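Local atomic coordinates of quinonprotein alcohol dehydrogenase-like protein (Bacteroides thetaiotaomicron VPI-5482, PDB entry 4R5O), a protein that is of unknown function but binds calcium and combines an immunoglobulin-like beta-sandwich domain with a seven-bladed beta-propeller of the YVTN repeat family. Residues A[154-168]-A[179-192]. Sequence-based numbering, arbitrary orientation.
Sequences YLLVGTSTSNRDHFY and NSAVVGANLSGLTI
His166 and Phe167 both face Ala181 in a classic beta bulge, where Ala181 O accepts from His166 N (2.8 Å) and Phe167 N; Ala181 N returns a bond to Phe167 O. The imidazole of His166 ties the 159-166 loop to 182-188. Its ND1 accepts from Val183 N at 3.0 Å, almost straight (175°) and in the ring plane, while NE2 donates to Thr161 O at 2.7 Å, which indicates a proton on NE2. Gly184 O lies over the centre of one ring face and Arg164 O over the opposite face, toward the rim. A leucine in place of His166 would probably leave Val183 N and Thr161 O without these partners, and the 159-166 and 182-188 loops less firmly tied.

Asn186 N donates to Thr159 O (2.7 Å), and a water links Val157 O and, weakly, Thr159 N to Gly184 O and Leu187 N. At the other end Ser180 OG, which also bonds Tyr177 OH, donates to Asp165 OD2 (2.6 Å) from above the carboxylate plane.

Apolar contacts join the two sheets. With CG anti to the backbone N (chi1 -177°), Leu190 extends toward strand 154-158 and puts CD1 at the edge of the Phe167 ring, 3.5 Å from CE1, while its CB meets Leu156 CD2 at 4.1 Å. Ile192 crosses Tyr154 at about a right angle, CG1 3.6 Å from CD2.

The contact spans two consecutive antiparallel sheets of the propeller: strand 177-181 is an outermost strand of one, and the chain then runs through 182-188 into strand 189-192, which packs nearly antiparallel (164°) across strand 154-158, with strands 197-201 and 204-209 adding Val200 and Ile208.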
loop_
_atom_site.group_PDB
_atom_site.type_symbol
_atom_site.label_atom_id
_atom_site.label_comp_id
_atom_site.label_asym_id
_atom_site.label_seq_id
_atom_site.Cartn_x
_atom_site.Cartn_y
_atom_site.Cartn_z
ATOM N N TYR A 154 5.225 -1.546 -5.171
ATOM C CA TYR A 154 5.796 -0.469 -5.965
ATOM C C TYR A 154 4.909 0.722 -5.822
ATOM O O TYR A 154 3.754 0.645 -6.207
ATOM C CB TYR A 154 5.976 -0.868 -7.435
ATOM C CG TYR A 154 6.890 -2.052 -7.619
ATOM C CD1 TYR A 154 8.272 -1.900 -7.606
ATOM C CD2 TYR A 154 6.376 -3.318 -7.852
ATOM C CE1 TYR A 154 9.120 -2.982 -7.790
ATOM C CE2 TYR A 154 7.214 -4.409 -8.048
ATOM C CZ TYR A 154 8.587 -4.235 -8.017
ATOM O OH TYR A 154 9.410 -5.308 -8.227
ATOM N N LEU A 155 5.407 1.784 -5.187
ATOM C CA LEU A 155 4.639 3.000 -4.935
ATOM C C LEU A 155 5.143 4.139 -5.823
ATOM O O LEU A 155 6.347 4.406 -5.893
ATOM C CB LEU A 155 4.711 3.391 -3.440
ATOM C CG LEU A 155 4.397 4.845 -3.038
ATOM C CD1 LEU A 155 2.918 5.190 -3.225
ATOM C CD2 LEU A 155 4.778 5.108 -1.618
ATOM N N LEU A 156 4.187 4.817 -6.478
ATOM C CA LEU A 156 4.390 6.031 -7.250
ATOM C C LEU A 156 3.601 7.130 -6.583
ATOM O O LEU A 156 2.380 6.996 -6.447
ATOM C CB LEU A 156 4.006 5.867 -8.741
ATOM C CG LEU A 156 3.988 7.143 -9.584
ATOM C CD1 LEU A 156 5.381 7.664 -9.818
ATOM C CD2 LEU A 156 3.319 6.892 -10.898
ATOM N N VAL A 157 4.293 8.212 -6.163
ATOM C CA VAL A 157 3.660 9.361 -5.517
ATOM C C VAL A 157 3.416 10.431 -6.598
ATOM O O VAL A 157 4.343 10.876 -7.276
ATOM C CB VAL A 157 4.473 9.909 -4.299
ATOM C CG1 VAL A 157 3.719 11.027 -3.604
ATOM C CG2 VAL A 157 4.788 8.807 -3.285
ATOM N N GLY A 158 2.160 10.793 -6.779
ATOM C CA GLY A 158 1.758 11.842 -7.702
ATOM C C GLY A 158 1.784 13.133 -6.921
ATOM O O GLY A 158 0.890 13.383 -6.110
ATOM N N THR A 159 2.879 13.897 -7.071
ATOM C CA THR A 159 3.115 15.109 -6.304
ATOM C C THR A 159 3.707 16.184 -7.209
ATOM O O THR A 159 4.396 15.858 -8.164
ATOM C CB THR A 159 4.027 14.794 -5.094
ATOM O OG1 THR A 159 4.294 15.996 -4.369
ATOM C CG2 THR A 159 5.301 14.091 -5.473
ATOM N N SER A 160 3.420 17.467 -6.902
ATOM C CA SER A 160 3.898 18.602 -7.700
ATOM C C SER A 160 5.389 18.903 -7.397
ATOM O O SER A 160 6.022 19.616 -8.168
ATOM C CB SER A 160 3.033 19.832 -7.465
ATOM O OG SER A 160 3.042 20.179 -6.093
ATOM N N THR A 161 5.968 18.286 -6.336
ATOM C CA THR A 161 7.386 18.441 -5.980
ATOM C C THR A 161 8.254 17.594 -6.928
ATOM O O THR A 161 8.110 16.371 -7.032
ATOM C CB THR A 161 7.644 18.081 -4.521
ATOM O OG1 THR A 161 6.724 18.804 -3.713
ATOM C CG2 THR A 161 9.072 18.416 -4.084
ATOM N N SER A 162 9.197 18.280 -7.579
ATOM C CA SER A 162 10.145 17.736 -8.535
ATOM C C SER A 162 11.328 17.029 -7.875
ATOM O O SER A 162 11.620 15.901 -8.237
ATOM C CB SER A 162 10.678 18.874 -9.393
ATOM O OG SER A 162 11.685 18.470 -10.304
ATOM N N ASN A 163 12.028 17.691 -6.951
ATOM C CA ASN A 163 13.260 17.193 -6.325
ATOM C C ASN A 163 12.969 16.412 -5.050
ATOM O O ASN A 163 13.255 16.840 -3.938
ATOM C CB ASN A 163 14.208 18.367 -6.025
ATOM C CG ASN A 163 13.640 19.480 -5.191
ATOM O OD1 ASN A 163 12.429 19.776 -5.208
ATOM N ND2 ASN A 163 14.534 20.145 -4.475
ATOM N N ARG A 164 12.423 15.238 -5.238
ATOM C CA ARG A 164 12.092 14.283 -4.194
ATOM C C ARG A 164 11.919 12.915 -4.813
ATOM O O ARG A 164 11.802 12.816 -6.026
ATOM C CB ARG A 164 10.840 14.686 -3.415
ATOM C CG ARG A 164 9.591 14.825 -4.269
ATOM C CD ARG A 164 8.363 14.664 -3.415
ATOM N NE ARG A 164 8.283 13.319 -2.877
ATOM C CZ ARG A 164 7.359 12.893 -2.034
ATOM N NH1 ARG A 164 6.427 13.729 -1.578
ATOM N NH2 ARG A 164 7.369 11.628 -1.620
ATOM N N ASP A 165 11.920 11.868 -4.002
ATOM C CA ASP A 165 11.682 10.518 -4.471
ATOM C C ASP A 165 10.196 10.368 -4.797
ATOM O O ASP A 165 9.333 10.779 -4.004
ATOM C CB ASP A 165 12.153 9.476 -3.420
ATOM C CG ASP A 165 13.673 9.389 -3.266
ATOM O OD1 ASP A 165 14.394 9.865 -4.170
ATOM O OD2 ASP A 165 14.134 8.820 -2.261
ATOM N N HIS A 166 9.895 9.835 -5.994
ATOM C CA HIS A 166 8.507 9.592 -6.416
ATOM C C HIS A 166 8.205 8.091 -6.436
ATOM O O HIS A 166 7.084 7.677 -6.159
ATOM C CB HIS A 166 8.230 10.202 -7.789
ATOM C CG HIS A 166 8.613 11.637 -7.868
ATOM N ND1 HIS A 166 9.803 12.034 -8.471
ATOM C CD2 HIS A 166 8.007 12.719 -7.338
ATOM C CE1 HIS A 166 9.840 13.348 -8.355
ATOM N NE2 HIS A 166 8.787 13.808 -7.669
ATOM N N PHE A 167 9.212 7.286 -6.735
ATOM C CA PHE A 167 9.034 5.850 -6.845
ATOM C C PHE A 167 9.727 5.145 -5.686
ATOM O O PHE A 167 10.899 5.390 -5.420
ATOM C CB PHE A 167 9.590 5.377 -8.202
ATOM C CG PHE A 167 9.263 3.950 -8.536
ATOM C CD1 PHE A 167 8.101 3.635 -9.234
ATOM C CD2 PHE A 167 10.120 2.919 -8.169
ATOM C CE1 PHE A 167 7.793 2.313 -9.538
ATOM C CE2 PHE A 167 9.799 1.594 -8.453
ATOM C CZ PHE A 167 8.642 1.301 -9.143
ATOM N N TYR A 168 8.997 4.276 -5.004
ATOM C CA TYR A 168 9.458 3.534 -3.831
ATOM C C TYR A 168 9.245 2.032 -3.979
ATOM O O TYR A 168 8.205 1.613 -4.489
ATOM C CB TYR A 168 8.697 4.017 -2.581
ATOM C CG TYR A 168 8.912 5.479 -2.224
ATOM C CD1 TYR A 168 8.220 6.486 -2.887
ATOM C CD2 TYR A 168 9.699 5.842 -1.132
ATOM C CE1 TYR A 168 8.399 7.824 -2.551
ATOM C CE2 TYR A 168 9.893 7.177 -0.793
ATOM C CZ TYR A 168 9.231 8.164 -1.494
ATOM O OH TYR A 168 9.408 9.476 -1.114
ATOM N N ASN A 179 14.213 0.543 -1.594
ATOM C CA ASN A 179 14.828 1.595 -2.393
ATOM C C ASN A 179 13.782 2.626 -2.821
ATOM O O ASN A 179 12.580 2.387 -2.680
ATOM C CB ASN A 179 15.491 0.937 -3.630
ATOM C CG ASN A 179 16.533 1.733 -4.345
ATOM O OD1 ASN A 179 16.936 2.813 -3.899
ATOM N ND2 ASN A 179 17.002 1.192 -5.472
ATOM N N SER A 180 14.245 3.781 -3.317
ATOM C CA SER A 180 13.412 4.875 -3.828
ATOM C C SER A 180 14.240 5.772 -4.758
ATOM O O SER A 180 15.478 5.764 -4.698
ATOM C CB SER A 180 12.787 5.689 -2.703
ATOM O OG SER A 180 13.775 6.306 -1.899
ATOM N N ALA A 181 13.564 6.506 -5.649
ATOM C CA ALA A 181 14.236 7.375 -6.611
ATOM C C ALA A 181 13.317 8.462 -7.136
ATOM O O ALA A 181 12.098 8.394 -6.994
ATOM C CB ALA A 181 14.760 6.559 -7.787
ATOM N N VAL A 182 13.929 9.467 -7.749
ATOM C CA VAL A 182 13.291 10.606 -8.398
ATOM C C VAL A 182 12.868 10.168 -9.776
ATOM O O VAL A 182 13.616 9.445 -10.430
ATOM C CB VAL A 182 14.292 11.808 -8.442
ATOM C CG1 VAL A 182 13.735 13.007 -9.207
ATOM C CG2 VAL A 182 14.754 12.211 -7.050
ATOM N N VAL A 183 11.674 10.569 -10.230
ATOM C CA VAL A 183 11.188 10.270 -11.586
ATOM C C VAL A 183 10.785 11.621 -12.178
ATOM O O VAL A 183 11.476 12.156 -13.046
ATOM C CB VAL A 183 10.065 9.196 -11.641
ATOM C CG1 VAL A 183 9.673 8.885 -13.082
ATOM C CG2 VAL A 183 10.473 7.919 -10.912
ATOM N N GLY A 184 9.736 12.205 -11.620
ATOM C CA GLY A 184 9.245 13.520 -11.996
ATOM C C GLY A 184 7.988 13.891 -11.242
ATOM O O GLY A 184 7.312 13.033 -10.658
ATOM N N ALA A 185 7.680 15.194 -11.241
ATOM C CA ALA A 185 6.472 15.754 -10.653
ATOM C C ALA A 185 5.233 15.434 -11.492
ATOM O O ALA A 185 5.326 15.313 -12.737
ATOM C CB ALA A 185 6.619 17.261 -10.527
ATOM N N ASN A 186 4.073 15.295 -10.796
ATOM C CA ASN A 186 2.719 15.113 -11.347
ATOM C C ASN A 186 2.598 13.839 -12.198
ATOM O O ASN A 186 1.981 13.841 -13.270
ATOM C CB ASN A 186 2.333 16.339 -12.189
ATOM C CG ASN A 186 2.372 17.625 -11.410
ATOM O OD1 ASN A 186 2.931 18.627 -11.853
ATOM N ND2 ASN A 186 1.854 17.602 -10.193
ATOM N N LEU A 187 3.129 12.733 -11.670
ATOM C CA LEU A 187 3.078 11.421 -12.312
ATOM C C LEU A 187 2.287 10.498 -11.422
ATOM O O LEU A 187 2.708 10.244 -10.288
ATOM C CB LEU A 187 4.504 10.897 -12.577
ATOM C CG LEU A 187 5.430 11.792 -13.406
ATOM C CD1 LEU A 187 6.772 11.185 -13.506
ATOM C CD2 LEU A 187 4.860 12.089 -14.792
ATOM N N SER A 188 1.115 10.048 -11.889
ATOM C CA SER A 188 0.233 9.211 -11.076
ATOM C C SER A 188 -0.149 7.868 -11.764
ATOM O O SER A 188 -0.979 7.129 -11.219
ATOM C CB SER A 188 -1.043 9.978 -10.747
ATOM O OG SER A 188 -1.754 10.330 -11.918
ATOM N N GLY A 189 0.446 7.563 -12.919
ATOM C CA GLY A 189 0.150 6.327 -13.631
ATOM C C GLY A 189 1.259 5.321 -13.473
ATOM O O GLY A 189 2.392 5.599 -13.852
ATOM N N LEU A 190 0.962 4.160 -12.879
ATOM C CA LEU A 190 1.968 3.116 -12.660
ATOM C C LEU A 190 1.518 1.765 -13.283
ATOM O O LEU A 190 0.365 1.339 -13.129
ATOM C CB LEU A 190 2.262 2.932 -11.146
ATOM C CG LEU A 190 3.373 1.915 -10.748
ATOM C CD1 LEU A 190 4.734 2.319 -11.328
ATOM C CD2 LEU A 190 3.446 1.715 -9.255
ATOM N N THR A 191 2.463 1.099 -13.967
ATOM C CA THR A 191 2.323 -0.210 -14.597
ATOM C C THR A 191 3.556 -1.032 -14.289
ATOM O O THR A 191 4.653 -0.507 -14.386
ATOM C CB THR A 191 2.103 -0.075 -16.141
ATOM O OG1 THR A 191 1.122 0.915 -16.453
ATOM C CG2 THR A 191 1.715 -1.386 -16.797
ATOM N N ILE A 192 3.398 -2.287 -13.896
ATOM C CA ILE A 192 4.535 -3.178 -13.701
ATOM C C ILE A 192 4.454 -4.182 -14.874
ATOM O O ILE A 192 3.450 -4.915 -14.993
ATOM C CB ILE A 192 4.615 -3.832 -12.274
ATOM C CG1 ILE A 192 5.402 -2.914 -11.269
ATOM C CG2 ILE A 192 5.433 -5.133 -12.352
ATOM C CD1 ILE A 192 5.021 -1.536 -11.053
HETATM O O HOH W 1 4.987 12.708 -9.370
#